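Local coordinates for protein tRNA (guanine(6)-N2)-methyltransferase (Thermus thermophilus, PDB 3TMA) that methylates N2 of guanosine 6 in tRNA(Phe), using S-adenosyl-L-methionine as methyl donor and releasing S-adenosyl-L-homocysteine, at residues E36-L41 with G54-P59; D89-L94 with S126-R131; R96-L101 with R131-A136; V154-R159 with A163-Q168; A314-R319 with V339-V344. One frame throughout, in Å; residues are numbered along the deposited sequence. Where two conformers were deposited one is given.

Overall arrangement
Contacts 1 to 4 belong to the N-terminal, THUMP-containing part of the chain and contact 5 to the Rossmann-fold methyltransferase domain. Contacts 1 and 4 share one mixed sheet, their centres about 18 Å apart, and meet where Arg57 CD packs 3.6 Å from Phe164 CE2. Contacts 2 and 3 are successive steps of one helix pair, with centres about 8 Å apart, bridged by Asp89 OD2 to Arg96 NH2 at 2.6 Å. Both lie on the Val156 and Leu165 face of contact 4, about 11 Å from it between centres. Contact 5, centred about 39 Å from the centre of contact 3, is the one beside the probable S-adenosyl-L-methionine site, with the Leu316 side chain about 4 Å from that of Asn279.

Contact 1: residues E36-L41 with G54-P59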
# COMPACT_ATOMS: atom_id res chain seq x y z
N GLU A 36 -11.80 -3.96 -3.39
CA GLU A 36 -12.42 -5.04 -2.60
C GLU A 36 -12.47 -4.75 -1.10
O GLU A 36 -13.50 -5.05 -0.43
CB GLU A 36 -11.73 -6.39 -2.84
CG GLU A 36 -11.86 -6.82 -4.30
CD GLU A 36 -10.93 -7.97 -4.71
OE1 GLU A 36 -10.32 -8.65 -3.84
OE2 GLU A 36 -10.80 -8.19 -5.94
N GLU A 37 -11.35 -4.27 -0.54
CA GLU A 37 -11.35 -3.84 0.89
C GLU A 37 -12.38 -2.75 1.19
O GLU A 37 -13.14 -2.84 2.16
CB GLU A 37 -9.95 -3.37 1.34
CG GLU A 37 -9.79 -3.58 2.83
CD GLU A 37 -8.44 -3.12 3.39
OE1 GLU A 37 -7.67 -2.42 2.66
OE2 GLU A 37 -8.17 -3.43 4.57
N LEU A 38 -12.41 -1.70 0.37
CA LEU A 38 -13.38 -0.63 0.56
C LEU A 38 -14.83 -1.10 0.44
O LEU A 38 -15.72 -0.67 1.21
CB LEU A 38 -13.13 0.53 -0.42
CG LEU A 38 -12.03 1.52 -0.06
CD1 LEU A 38 -11.58 2.32 -1.33
CD2 LEU A 38 -12.52 2.49 1.05
N SER A 39 -15.07 -2.00 -0.51
CA SER A 39 -16.42 -2.46 -0.80
C SER A 39 -16.95 -3.30 0.35
O SER A 39 -18.13 -3.31 0.63
CB SER A 39 -16.42 -3.28 -2.10
OG SER A 39 -17.74 -3.57 -2.51
N ALA A 40 -16.06 -4.04 1.01
CA ALA A 40 -16.48 -4.80 2.18
C ALA A 40 -16.75 -3.88 3.38
O ALA A 40 -17.62 -4.15 4.22
CB ALA A 40 -15.45 -5.88 2.53
N LEU A 41 -16.04 -2.76 3.44
CA LEU A 41 -16.26 -1.77 4.49
C LEU A 41 -17.54 -0.95 4.21
O LEU A 41 -18.39 -0.75 5.11
CB LEU A 41 -15.01 -0.88 4.58
CG LEU A 41 -14.82 -0.11 5.85
CD1 LEU A 41 -14.79 -1.12 6.99
CD2 LEU A 41 -13.56 0.72 5.77
N GLY A 54 -3.38 4.17 -8.85
CA GLY A 54 -3.39 3.91 -7.42
C GLY A 54 -4.50 4.65 -6.65
O GLY A 54 -4.25 5.08 -5.51
N ARG A 55 -5.67 4.88 -7.26
CA ARG A 55 -6.71 5.64 -6.52
C ARG A 55 -8.03 4.92 -6.66
O ARG A 55 -8.37 4.49 -7.75
CB ARG A 55 -6.93 7.06 -7.10
CG ARG A 55 -5.75 8.00 -6.93
CD ARG A 55 -6.06 9.41 -7.45
NE ARG A 55 -6.33 9.48 -8.89
CZ ARG A 55 -5.53 10.10 -9.76
NH1 ARG A 55 -4.40 10.63 -9.33
NH2 ARG A 55 -5.84 10.18 -11.05
N VAL A 56 -8.79 4.83 -5.56
CA VAL A 56 -10.21 4.43 -5.62
C VAL A 56 -11.05 5.46 -4.89
O VAL A 56 -10.66 5.91 -3.79
CB VAL A 56 -10.39 3.06 -4.94
CG1 VAL A 56 -11.91 2.65 -4.96
CG2 VAL A 56 -9.52 1.99 -5.75
N ARG A 57 -12.24 5.76 -5.42
CA ARG A 57 -13.17 6.71 -4.73
C ARG A 57 -14.49 6.00 -4.51
O ARG A 57 -14.95 5.28 -5.41
CB ARG A 57 -13.49 7.92 -5.62
CG ARG A 57 -12.39 8.93 -5.72
CD ARG A 57 -12.81 10.14 -6.61
NE ARG A 57 -13.05 9.75 -8.00
CZ ARG A 57 -12.10 9.34 -8.86
NH1 ARG A 57 -10.82 9.32 -8.50
NH2 ARG A 57 -12.44 8.93 -10.08
N ILE A 58 -15.10 6.25 -3.35
CA ILE A 58 -16.42 5.73 -2.96
C ILE A 58 -17.26 6.99 -2.61
O ILE A 58 -16.79 7.80 -1.78
CB ILE A 58 -16.30 4.90 -1.61
CG1 ILE A 58 -15.24 3.80 -1.75
CG2 ILE A 58 -17.63 4.26 -1.19
CD1 ILE A 58 -15.53 2.88 -2.86
N PRO A 59 -18.48 7.14 -3.18
CA PRO A 59 -19.36 8.22 -2.69
C PRO A 59 -19.82 7.94 -1.25
O PRO A 59 -20.24 6.83 -0.93
CB PRO A 59 -20.55 8.18 -3.65
CG PRO A 59 -20.54 6.80 -4.26
CD PRO A 59 -19.18 6.17 -4.03
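Leu38 of helix 31-41 lowers its side chain between Val56 and Ile58, two residues on the same face of strand 55-59. The tight part lies around Leu38 CD1, which is 3.7 Å from Val56 CG1 and 3.9 Å from Val56 CB. The same methyl reaches Ile58 CG1 at 4.0 Å, while the other branch, Leu38 CD2, meets Ile58 CG1 at 4.1 Å; the leucine thus straddles the isoleucine CG1 with both methyls. Its CG stands opposite the carbonyl carbon (chi1 -80°), and the side chain lies alongside those of Val56 and Ile58, pointing against them. Ala24 and Leu70 also pack on Leu38, and all three touching residues are buried.

The far side of the helix is loose by comparison: Glu36 and Ala40 are exposed there. Glu37 is turned to the backbone N atoms of Arg71 and Leu72. On the strand, Arg57 points to the opposite face, where it forms salt bridges with Glu23, Glu48 and Asp50. No hydrogen bond joins the two segments; the helix is held on this sheet face by dispersion and the hydrophobic effect, and the strand's arginines, Arg55 and Arg57, make their salt bridges away from it.

Contact 2: residues D89-L94 with S126-R131; sequences DPLGAL and SPEVER
In the THUMP domain, helices 90-99 and 126-141 lie side by side on one face of the sheet, and their N-terminal turns meet through Leu91 and Leu94 on one helix and Val129 on the other. The axes of the two short segments approach to 10.2 Å and run in broadly the same direction, 41° apart. Val129 CG2 is the shared point of contact: Leu91 CD2 comes to 3.9 Å of it and Leu94 CD1 to 4.0 Å. With CG1 opposite its own backbone N (chi1 172°), Val129 turns both methyls to use, since CG1 also touches Leu94 CD1 at 4.2 Å. Below them, Val156 of strand 152-159 packs on Leu94 and Val129; Phe124 packs against Leu91 and Val129.

Toward the surface, the other branch of Leu91, CD1, lies 4.0 Å from Glu128 OE2, the two side chains crossing at about a right angle. That carboxylate has its polar partner close by, for OE1 accepts from the backbone N of Thr125. Asp89 caps the first helix: its OD1 takes the N-H of Gly92 at 2.9 Å, met from above the carboxylate plane, while OD2 forms a salt bridge with Arg96. Polar bonds therefore settle each helix start separately, and the joint between the helices relies on branched aliphatic groups, with one acidic side chain at its partly exposed margin.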
# COMPACT_ATOMS: atom_id res chain seq x y z
N ASP A 89 -11.88 31.84 -16.02
CA ASP A 89 -11.47 32.10 -14.64
C ASP A 89 -11.43 30.85 -13.75
O ASP A 89 -12.15 30.76 -12.75
CB ASP A 89 -12.35 33.19 -14.02
CG ASP A 89 -11.90 33.60 -12.62
OD1 ASP A 89 -10.70 33.42 -12.27
OD2 ASP A 89 -12.76 34.10 -11.86
N PRO A 90 -10.59 29.87 -14.11
CA PRO A 90 -10.59 28.65 -13.32
C PRO A 90 -10.12 28.89 -11.88
O PRO A 90 -10.66 28.26 -10.95
CB PRO A 90 -9.62 27.71 -14.08
CG PRO A 90 -8.90 28.60 -15.09
CD PRO A 90 -9.87 29.72 -15.38
N LEU A 91 -9.17 29.80 -11.66
CA LEU A 91 -8.73 30.05 -10.27
C LEU A 91 -9.84 30.67 -9.42
O LEU A 91 -9.99 30.30 -8.26
CB LEU A 91 -7.44 30.88 -10.19
CG LEU A 91 -6.21 30.30 -10.90
CD1 LEU A 91 -5.01 31.27 -10.95
CD2 LEU A 91 -5.79 28.96 -10.28
N GLY A 92 -10.58 31.61 -9.99
CA GLY A 92 -11.74 32.21 -9.32
C GLY A 92 -12.78 31.16 -8.97
O GLY A 92 -13.31 31.15 -7.85
N ALA A 93 -13.03 30.22 -9.88
CA ALA A 93 -14.04 29.20 -9.63
C ALA A 93 -13.61 28.28 -8.49
O ALA A 93 -14.43 27.93 -7.64
CB ALA A 93 -14.33 28.42 -10.89
N LEU A 94 -12.31 27.92 -8.42
CA LEU A 94 -11.81 27.10 -7.32
C LEU A 94 -11.94 27.81 -5.98
O LEU A 94 -12.25 27.19 -4.96
CB LEU A 94 -10.34 26.66 -7.53
CG LEU A 94 -10.09 25.68 -8.69
CD1 LEU A 94 -8.61 25.65 -9.06
CD2 LEU A 94 -10.58 24.26 -8.37
N SER A 126 0.20 24.38 -9.95
CA SER A 126 -0.29 23.95 -8.63
C SER A 126 -0.01 24.99 -7.53
O SER A 126 -0.88 25.28 -6.73
CB SER A 126 0.31 22.59 -8.26
OG SER A 126 -0.19 21.61 -9.16
N PRO A 127 1.22 25.56 -7.50
CA PRO A 127 1.45 26.64 -6.53
C PRO A 127 0.45 27.81 -6.65
O PRO A 127 0.05 28.35 -5.62
CB PRO A 127 2.87 27.10 -6.84
CG PRO A 127 3.53 25.87 -7.34
CD PRO A 127 2.46 25.21 -8.21
N GLU A 128 0.01 28.18 -7.85
CA GLU A 128 -1.04 29.25 -7.97
C GLU A 128 -2.37 28.88 -7.26
O GLU A 128 -3.06 29.75 -6.67
CB GLU A 128 -1.36 29.57 -9.42
CG GLU A 128 -0.36 30.49 -10.11
CD GLU A 128 -0.70 30.70 -11.59
OE1 GLU A 128 -0.48 29.77 -12.39
OE2 GLU A 128 -1.20 31.79 -11.95
N VAL A 129 -2.76 27.62 -7.42
CA VAL A 129 -3.97 27.10 -6.79
C VAL A 129 -3.79 27.16 -5.28
O VAL A 129 -4.70 27.58 -4.55
CB VAL A 129 -4.26 25.64 -7.23
CG1 VAL A 129 -5.42 25.04 -6.40
CG2 VAL A 129 -4.64 25.57 -8.74
N GLU A 130 -2.65 26.68 -4.78
CA GLU A 130 -2.37 26.74 -3.35
C GLU A 130 -2.44 28.16 -2.80
O GLU A 130 -2.99 28.41 -1.71
CB GLU A 130 -1.04 26.08 -3.00
CG GLU A 130 -1.05 24.56 -3.40
CD GLU A 130 0.34 23.87 -3.24
OE1 GLU A 130 1.30 24.57 -2.89
OE2 GLU A 130 0.46 22.63 -3.49
N ARG A 131 -1.88 29.10 -3.52
CA ARG A 131 -1.91 30.47 -3.01
C ARG A 131 -3.32 31.02 -2.98
O ARG A 131 -3.76 31.56 -1.97
CB ARG A 131 -0.98 31.40 -3.77
CG ARG A 131 -1.21 32.87 -3.43
CD ARG A 131 -0.02 33.68 -3.88
NE ARG A 131 0.00 33.89 -5.31
CZ ARG A 131 -0.53 34.95 -5.91
NH1 ARG A 131 -0.39 35.11 -7.23
NH2 ARG A 131 -1.14 35.89 -5.17

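Contact 3: residues R96-L101 with R131-A136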
# COMPACT_ATOMS: atom_id res chain seq x y z
N ARG A 96 -14.04 30.24 -5.16
CA ARG A 96 -15.47 30.22 -4.81
C ARG A 96 -16.00 28.86 -4.34
O ARG A 96 -16.78 28.82 -3.39
CB ARG A 96 -16.35 30.74 -5.97
CG ARG A 96 -16.15 32.25 -6.25
CD ARG A 96 -16.92 32.73 -7.50
NE ARG A 96 -16.00 33.45 -8.39
CZ ARG A 96 -15.72 33.07 -9.64
NH1 ARG A 96 -16.36 32.05 -10.21
NH2 ARG A 96 -14.84 33.76 -10.33
N ALA A 97 -15.59 27.78 -5.01
CA ALA A 97 -15.92 26.43 -4.56
C ALA A 97 -15.40 26.16 -3.14
O ALA A 97 -16.12 25.58 -2.33
CB ALA A 97 -15.35 25.40 -5.50
N ALA A 98 -14.13 26.49 -2.88
CA ALA A 98 -13.57 26.28 -1.52
C ALA A 98 -14.35 27.04 -0.45
O ALA A 98 -14.62 26.50 0.65
CB ALA A 98 -12.09 26.69 -1.46
N LEU A 99 -14.66 28.31 -0.74
CA LEU A 99 -15.38 29.15 0.20
C LEU A 99 -16.85 28.72 0.41
O LEU A 99 -17.42 29.06 1.42
CB LEU A 99 -15.34 30.63 -0.19
CG LEU A 99 -13.95 31.23 -0.11
CD1 LEU A 99 -13.98 32.67 -0.65
CD2 LEU A 99 -13.42 31.18 1.36
N ALA A 100 -17.43 27.94 -0.52
CA ALA A 100 -18.80 27.47 -0.32
C ALA A 100 -18.87 26.18 0.54
O ALA A 100 -19.96 25.71 0.87
CB ALA A 100 -19.49 27.29 -1.65
N LEU A 101 -17.71 25.58 0.84
CA LEU A 101 -17.65 24.34 1.65
C LEU A 101 -17.46 24.63 3.15
O LEU A 101 -16.82 25.64 3.50
CB LEU A 101 -16.47 23.48 1.19
CG LEU A 101 -16.64 22.89 -0.23
CD1 LEU A 101 -15.35 22.16 -0.67
CD2 LEU A 101 -17.95 21.99 -0.30
N ARG A 131 -1.88 29.10 -3.52
CA ARG A 131 -1.91 30.47 -3.01
C ARG A 131 -3.32 31.02 -2.98
O ARG A 131 -3.76 31.56 -1.97
CB ARG A 131 -0.98 31.40 -3.77
CG ARG A 131 -1.21 32.87 -3.43
CD ARG A 131 -0.02 33.68 -3.88
NE ARG A 131 0.00 33.89 -5.31
CZ ARG A 131 -0.53 34.95 -5.91
NH1 ARG A 131 -0.39 35.11 -7.23
NH2 ARG A 131 -1.14 35.89 -5.17
N ARG A 132 -4.04 30.90 -4.10
CA ARG A 132 -5.38 31.49 -4.20
C ARG A 132 -6.38 30.85 -3.18
O ARG A 132 -7.05 31.54 -2.41
CB ARG A 132 -5.93 31.34 -5.63
CG ARG A 132 -7.41 31.81 -5.78
CD ARG A 132 -7.50 33.35 -5.96
NE ARG A 132 -6.79 33.74 -7.18
CZ ARG A 132 -7.40 34.12 -8.30
NH1 ARG A 132 -8.73 34.20 -8.34
NH2 ARG A 132 -6.69 34.38 -9.38
N VAL A 133 -6.39 29.53 -3.12
CA VAL A 133 -7.23 28.80 -2.16
C VAL A 133 -6.81 29.04 -0.69
O VAL A 133 -7.62 29.44 0.11
CB VAL A 133 -7.33 27.31 -2.52
CG1 VAL A 133 -8.05 26.49 -1.38
CG2 VAL A 133 -8.12 27.16 -3.87
N GLY A 134 -5.52 28.88 -0.39
CA GLY A 134 -4.98 29.12 0.94
C GLY A 134 -5.21 30.52 1.49
O GLY A 134 -5.58 30.67 2.66
N GLU A 135 -5.01 31.55 0.67
CA GLU A 135 -5.23 32.91 1.14
C GLU A 135 -6.70 33.17 1.38
O GLU A 135 -7.02 33.84 2.35
CB GLU A 135 -4.61 33.98 0.21
CG GLU A 135 -3.07 33.93 0.24
CD GLU A 135 -2.39 34.99 -0.62
OE1 GLU A 135 -3.00 35.52 -1.60
OE2 GLU A 135 -1.21 35.27 -0.31
N ALA A 136 -7.58 32.55 0.57
CA ALA A 136 -9.04 32.70 0.77
C ALA A 136 -9.46 32.06 2.09
O ALA A 136 -10.23 32.66 2.89
CB ALA A 136 -9.84 32.08 -0.40
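The carbonyl oxygen of Ala98 is gripped by two donors: the backbone N of Leu101, three residues on and 3.2 Å from Ala98 O, and the indole NE1 of Trp103. The methyl of the same residue faces helix 126-141, where Ala98 CB meets Val133 CG1 at 4.0 Å. The alpha carbons come close here, Ala98 CA and Val133 CA being 6.9 Å apart, as the small alanine permits. Val133 carries CG1 opposite its backbone N (chi1 171°), and this is the branch presented to the alanine. Leu165 of strand 162-168 underlies Ala98, so the methyl sits in the layer between helices and sheet.

One residue on, Leu99 leans over Ala136. Its CD2 lies 4.1 Å from Ala136 CB and 3.8 Å from Ala136 O, while CD1 touches Ala136 CB at 4.2 Å, so the fork of the leucine fits round a single methyl. Leu99 itself is exposed, whereas Ala98, Val133 and Ala136 are buried. A phosphate ion, probably from the crystallisation liquor, is bound about 5 Å from the Ala136 side chain.

Arg132 has a long, weak ion pair with Glu95 of helix 90-99. No hydrogen bond crosses between the two segments, and the contact is made mostly of methyl groups, with one backbone carbonyl oxygen touched; the polar bonds of Ala98 O stay on its own side of the interface, which is therefore joined by close apolar packing.

Contact 4: residues V154-R159 with A163-Q168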
# COMPACT_ATOMS: atom_id res chain seq x y z
N VAL A 154 -5.31 20.75 3.43
CA VAL A 154 -6.39 20.95 2.47
C VAL A 154 -5.90 20.44 1.10
O VAL A 154 -4.78 20.73 0.69
CB VAL A 154 -6.79 22.48 2.38
CG1 VAL A 154 -7.77 22.75 1.16
CG2 VAL A 154 -7.47 22.92 3.69
N ARG A 155 -6.73 19.68 0.40
CA ARG A 155 -6.37 19.07 -0.87
C ARG A 155 -7.25 19.62 -1.99
O ARG A 155 -8.49 19.66 -1.87
CB ARG A 155 -6.52 17.52 -0.79
CG ARG A 155 -5.57 16.85 0.24
CD ARG A 155 -4.21 16.74 -0.38
NE ARG A 155 -4.40 16.06 -1.64
CZ ARG A 155 -4.25 14.74 -1.81
NH1 ARG A 155 -3.76 14.00 -0.82
NH2 ARG A 155 -4.54 14.20 -2.99
N VAL A 156 -6.61 20.09 -3.06
CA VAL A 156 -7.30 20.45 -4.28
C VAL A 156 -6.64 19.68 -5.42
O VAL A 156 -5.41 19.78 -5.63
CB VAL A 156 -7.16 21.96 -4.59
CG1 VAL A 156 -7.95 22.34 -5.89
CG2 VAL A 156 -7.63 22.82 -3.37
N ASP A 157 -7.39 18.82 -6.11
CA ASP A 157 -6.78 18.06 -7.21
C ASP A 157 -7.55 18.41 -8.46
O ASP A 157 -8.79 18.26 -8.50
CB ASP A 157 -6.88 16.55 -6.99
CG ASP A 157 -5.94 16.01 -5.90
OD1 ASP A 157 -5.60 16.74 -4.94
OD2 ASP A 157 -5.55 14.83 -5.99
N VAL A 158 -6.82 18.84 -9.49
CA VAL A 158 -7.43 19.14 -10.77
C VAL A 158 -7.05 18.05 -11.76
O VAL A 158 -5.86 17.76 -11.97
CB VAL A 158 -6.99 20.54 -11.30
CG1 VAL A 158 -7.72 20.86 -12.62
CG2 VAL A 158 -7.29 21.64 -10.26
N ARG A 159 -8.05 17.37 -12.31
CA ARG A 159 -7.78 16.23 -13.18
C ARG A 159 -8.57 16.41 -14.46
O ARG A 159 -9.80 16.28 -14.47
CB ARG A 159 -8.14 14.91 -12.49
CG ARG A 159 -7.84 14.89 -10.98
CD ARG A 159 -7.56 13.49 -10.49
NE ARG A 159 -7.05 13.47 -9.11
CZ ARG A 159 -7.57 12.75 -8.11
NH1 ARG A 159 -8.65 12.00 -8.32
NH2 ARG A 159 -7.02 12.82 -6.90
N ALA A 163 -12.46 19.20 -10.92
CA ALA A 163 -11.66 19.49 -9.75
C ALA A 163 -12.36 18.93 -8.50
O ALA A 163 -13.59 18.91 -8.41
CB ALA A 163 -11.42 20.99 -9.63
N PHE A 164 -11.54 18.51 -7.55
CA PHE A 164 -11.96 17.88 -6.30
C PHE A 164 -11.36 18.72 -5.19
O PHE A 164 -10.18 19.06 -5.26
CB PHE A 164 -11.36 16.46 -6.20
CG PHE A 164 -11.82 15.49 -7.29
CD1 PHE A 164 -11.34 15.59 -8.59
CD2 PHE A 164 -12.68 14.44 -6.97
CE1 PHE A 164 -11.76 14.69 -9.58
CE2 PHE A 164 -13.06 13.50 -7.94
CZ PHE A 164 -12.61 13.64 -9.24
N LEU A 165 -12.15 19.05 -4.17
CA LEU A 165 -11.66 19.86 -3.04
C LEU A 165 -12.09 19.20 -1.75
O LEU A 165 -13.26 18.77 -1.63
CB LEU A 165 -12.29 21.28 -3.06
CG LEU A 165 -11.87 22.16 -4.25
CD1 LEU A 165 -12.82 21.99 -5.43
CD2 LEU A 165 -11.85 23.61 -3.81
N GLY A 166 -11.18 19.16 -0.78
CA GLY A 166 -11.49 18.55 0.53
C GLY A 166 -10.30 18.54 1.45
O GLY A 166 -9.44 19.41 1.37
N VAL A 167 -10.26 17.56 2.36
CA VAL A 167 -9.30 17.56 3.45
C VAL A 167 -8.69 16.16 3.56
O VAL A 167 -9.38 15.14 3.39
CB VAL A 167 -10.01 18.04 4.80
CG1 VAL A 167 -11.22 17.16 5.11
CG2 VAL A 167 -9.05 18.02 5.96
N GLN A 168 -7.37 16.12 3.69
CA GLN A 168 -6.68 14.88 4.00
C GLN A 168 -7.07 14.36 5.39
O GLN A 168 -7.04 15.10 6.36
CB GLN A 168 -5.17 15.10 3.92
CG GLN A 168 -4.39 13.79 3.87
CD GLN A 168 -2.99 14.01 3.27
OE1 GLN A 168 -2.86 14.52 2.16
NE2 GLN A 168 -1.97 13.64 4.01
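Arg155 pairs with Gly166 and Asp157 with Phe164 in the antiparallel hairpin of strands 152-159 and 162-168, each pair closing two backbone hydrogen bonds. Arg155 N reaches Gly166 O at 2.9 Å and almost straight (174°), although it arrives from above the carbonyl plane; Gly166 N returns a bond to Arg155 O. Asp157 N and Phe164 O, and Phe164 N and Asp157 O, are matched at 2.9 Å as well.

On the face bearing these side chains, Asp157 OD2 is shared by two arginines. Arg159 NH2 meets it on the anti side at 2.7 Å, and Arg155 NH2 on the syn side at 3.2 Å, in the plane of its guanidinium. With bends at chi2 and chi3, the Arg155 guanidinium stands over the sheet with NH2 toward Asp157 and NH1 toward Gln168, to whose OE1 NH1 donates at 3.2 Å; the Gln168 amide stands nearly perpendicular to the guanidinium, its NE2 given to Thr170 O. Arg159, which also has Glu23 as a salt-bridge partner, lies over the Phe164 ring in a cation-pi contact, CZ 5.0 Å from the centroid.

The other face, with Val156, Ala163 and Leu165, is aliphatic and is packed by Leu94 and Ala98 of helix 90-99. The hairpin lies one strand in from the sheet edge, with outermost strand 112-119 parallel beside 152-159 and strand 76-84 antiparallel beside 162-168.

Contact 5: residues A314-R319 with V339-V344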
# COMPACT_ATOMS: atom_id res chain seq x y z
N ALA A 314 3.30 -16.20 -3.71
CA ALA A 314 3.20 -14.86 -4.32
C ALA A 314 4.59 -14.24 -4.23
O ALA A 314 5.18 -14.17 -3.15
CB ALA A 314 2.16 -13.98 -3.55
N LEU A 315 5.11 -13.82 -5.35
CA LEU A 315 6.42 -13.29 -5.31
C LEU A 315 6.61 -12.00 -6.05
O LEU A 315 6.00 -11.75 -7.04
CB LEU A 315 7.49 -14.33 -5.64
CG LEU A 315 8.00 -14.63 -7.04
CD1 LEU A 315 8.66 -13.36 -7.64
CD2 LEU A 315 9.04 -15.73 -6.85
N LEU A 316 7.48 -11.18 -5.52
CA LEU A 316 7.73 -9.86 -6.13
C LEU A 316 9.12 -9.84 -6.78
O LEU A 316 10.10 -10.26 -6.13
CB LEU A 316 7.65 -8.84 -4.98
CG LEU A 316 7.58 -7.33 -5.11
CD1 LEU A 316 6.45 -6.80 -6.00
CD2 LEU A 316 7.38 -6.87 -3.67
N THR A 317 9.24 -9.38 -8.03
CA THR A 317 10.56 -9.35 -8.66
C THR A 317 10.69 -8.22 -9.70
O THR A 317 9.78 -8.02 -10.51
CB THR A 317 10.92 -10.74 -9.37
OG1 THR A 317 12.15 -10.62 -10.10
CG2 THR A 317 9.84 -11.13 -10.37
N LEU A 318 11.86 -7.59 -9.74
CA LEU A 318 12.23 -6.70 -10.84
C LEU A 318 12.70 -7.41 -12.09
O LEU A 318 12.91 -6.77 -13.16
CB LEU A 318 13.27 -5.64 -10.38
CG LEU A 318 12.64 -4.56 -9.47
CD1 LEU A 318 13.72 -3.87 -8.61
CD2 LEU A 318 11.84 -3.55 -10.31
N ARG A 319 12.87 -8.73 -12.00
CA ARG A 319 13.45 -9.49 -13.12
C ARG A 319 12.52 -10.63 -13.58
O ARG A 319 12.86 -11.81 -13.41
CB ARG A 319 14.82 -10.03 -12.70
CG ARG A 319 15.90 -8.93 -12.59
CD ARG A 319 17.23 -9.50 -12.18
NE ARG A 319 18.25 -8.48 -12.01
CZ ARG A 319 19.08 -8.05 -12.96
NH1 ARG A 319 19.05 -8.55 -14.20
NH2 ARG A 319 19.96 -7.12 -12.63
N VAL A 339 3.22 -3.71 -10.49
CA VAL A 339 2.85 -2.84 -9.32
C VAL A 339 3.95 -1.79 -9.16
O VAL A 339 5.13 -2.11 -9.41
CB VAL A 339 2.71 -3.67 -8.03
CG1 VAL A 339 2.46 -2.74 -6.78
CG2 VAL A 339 1.52 -4.65 -8.15
N GLU A 340 3.59 -0.56 -8.78
CA GLU A 340 4.61 0.46 -8.59
C GLU A 340 5.09 0.43 -7.17
O GLU A 340 4.28 0.56 -6.24
CB GLU A 340 4.12 1.89 -8.93
CG GLU A 340 5.21 3.00 -8.59
CD GLU A 340 5.20 3.50 -7.09
OE1 GLU A 340 4.34 3.05 -6.28
OE2 GLU A 340 6.04 4.35 -6.71
N GLN A 341 6.41 0.36 -6.98
CA GLN A 341 7.02 0.38 -5.65
C GLN A 341 8.32 1.21 -5.65
O GLN A 341 9.26 0.92 -6.41
CB GLN A 341 7.33 -1.05 -5.19
CG GLN A 341 8.24 -1.10 -3.95
CD GLN A 341 8.77 -2.50 -3.63
OE1 GLN A 341 8.98 -3.35 -4.51
NE2 GLN A 341 9.00 -2.74 -2.36
N GLY A 342 8.34 2.24 -4.83
CA GLY A 342 9.49 3.13 -4.71
C GLY A 342 9.94 3.75 -6.03
O GLY A 342 11.12 3.83 -6.29
N GLY A 343 8.99 4.14 -6.88
CA GLY A 343 9.34 4.71 -8.18
C GLY A 343 9.67 3.73 -9.33
O GLY A 343 9.88 4.17 -10.45
N VAL A 344 9.70 2.42 -9.06
CA VAL A 344 9.99 1.44 -10.09
C VAL A 344 8.88 0.41 -10.17
O VAL A 344 7.91 0.51 -9.41
CB VAL A 344 11.43 0.81 -9.97
CG1 VAL A 344 12.50 1.93 -9.98
CG2 VAL A 344 11.58 -0.05 -8.70
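Leu316 and Gln341 both carry CG opposite the backbone N (chi1 -168° and 167°), which sends the two side chains toward each other. Gln341 continues extended, bringing OE1 to 4.0 Å from Leu316 CD2. This is a van der Waals touch at the carbonyl end; the amide NE2 donates to Ser186 O. Pro346 packs on both residues. Farther out, Leu318 and Val344 meet at about a right angle, Leu318 CD2 being 3.9 Å from Val344 CG2. Both of these residues are exposed.

Turns shape both segments. Gln341 N donates to Val344 O and Val344 N to Gln341 O, closing a type I' turn over Gly342 and Gly343. Glu340 OE2 takes Gly343 N at 3.0 Å. At the end of strand 312-317, Thr317 OG1 accepts from Arg319 N at 2.8 Å in an ST turn leading into helix 320-326. The turn 341-344 lies in the loop joining strands 331-338 and 347-353, a hairpin whose strand 347-353 is the antiparallel strand characteristic of the Rossmann-fold methyltransferase sheet, and Leu316 neighbours Asn279, a probable S-adenosyl-L-methionine ligand.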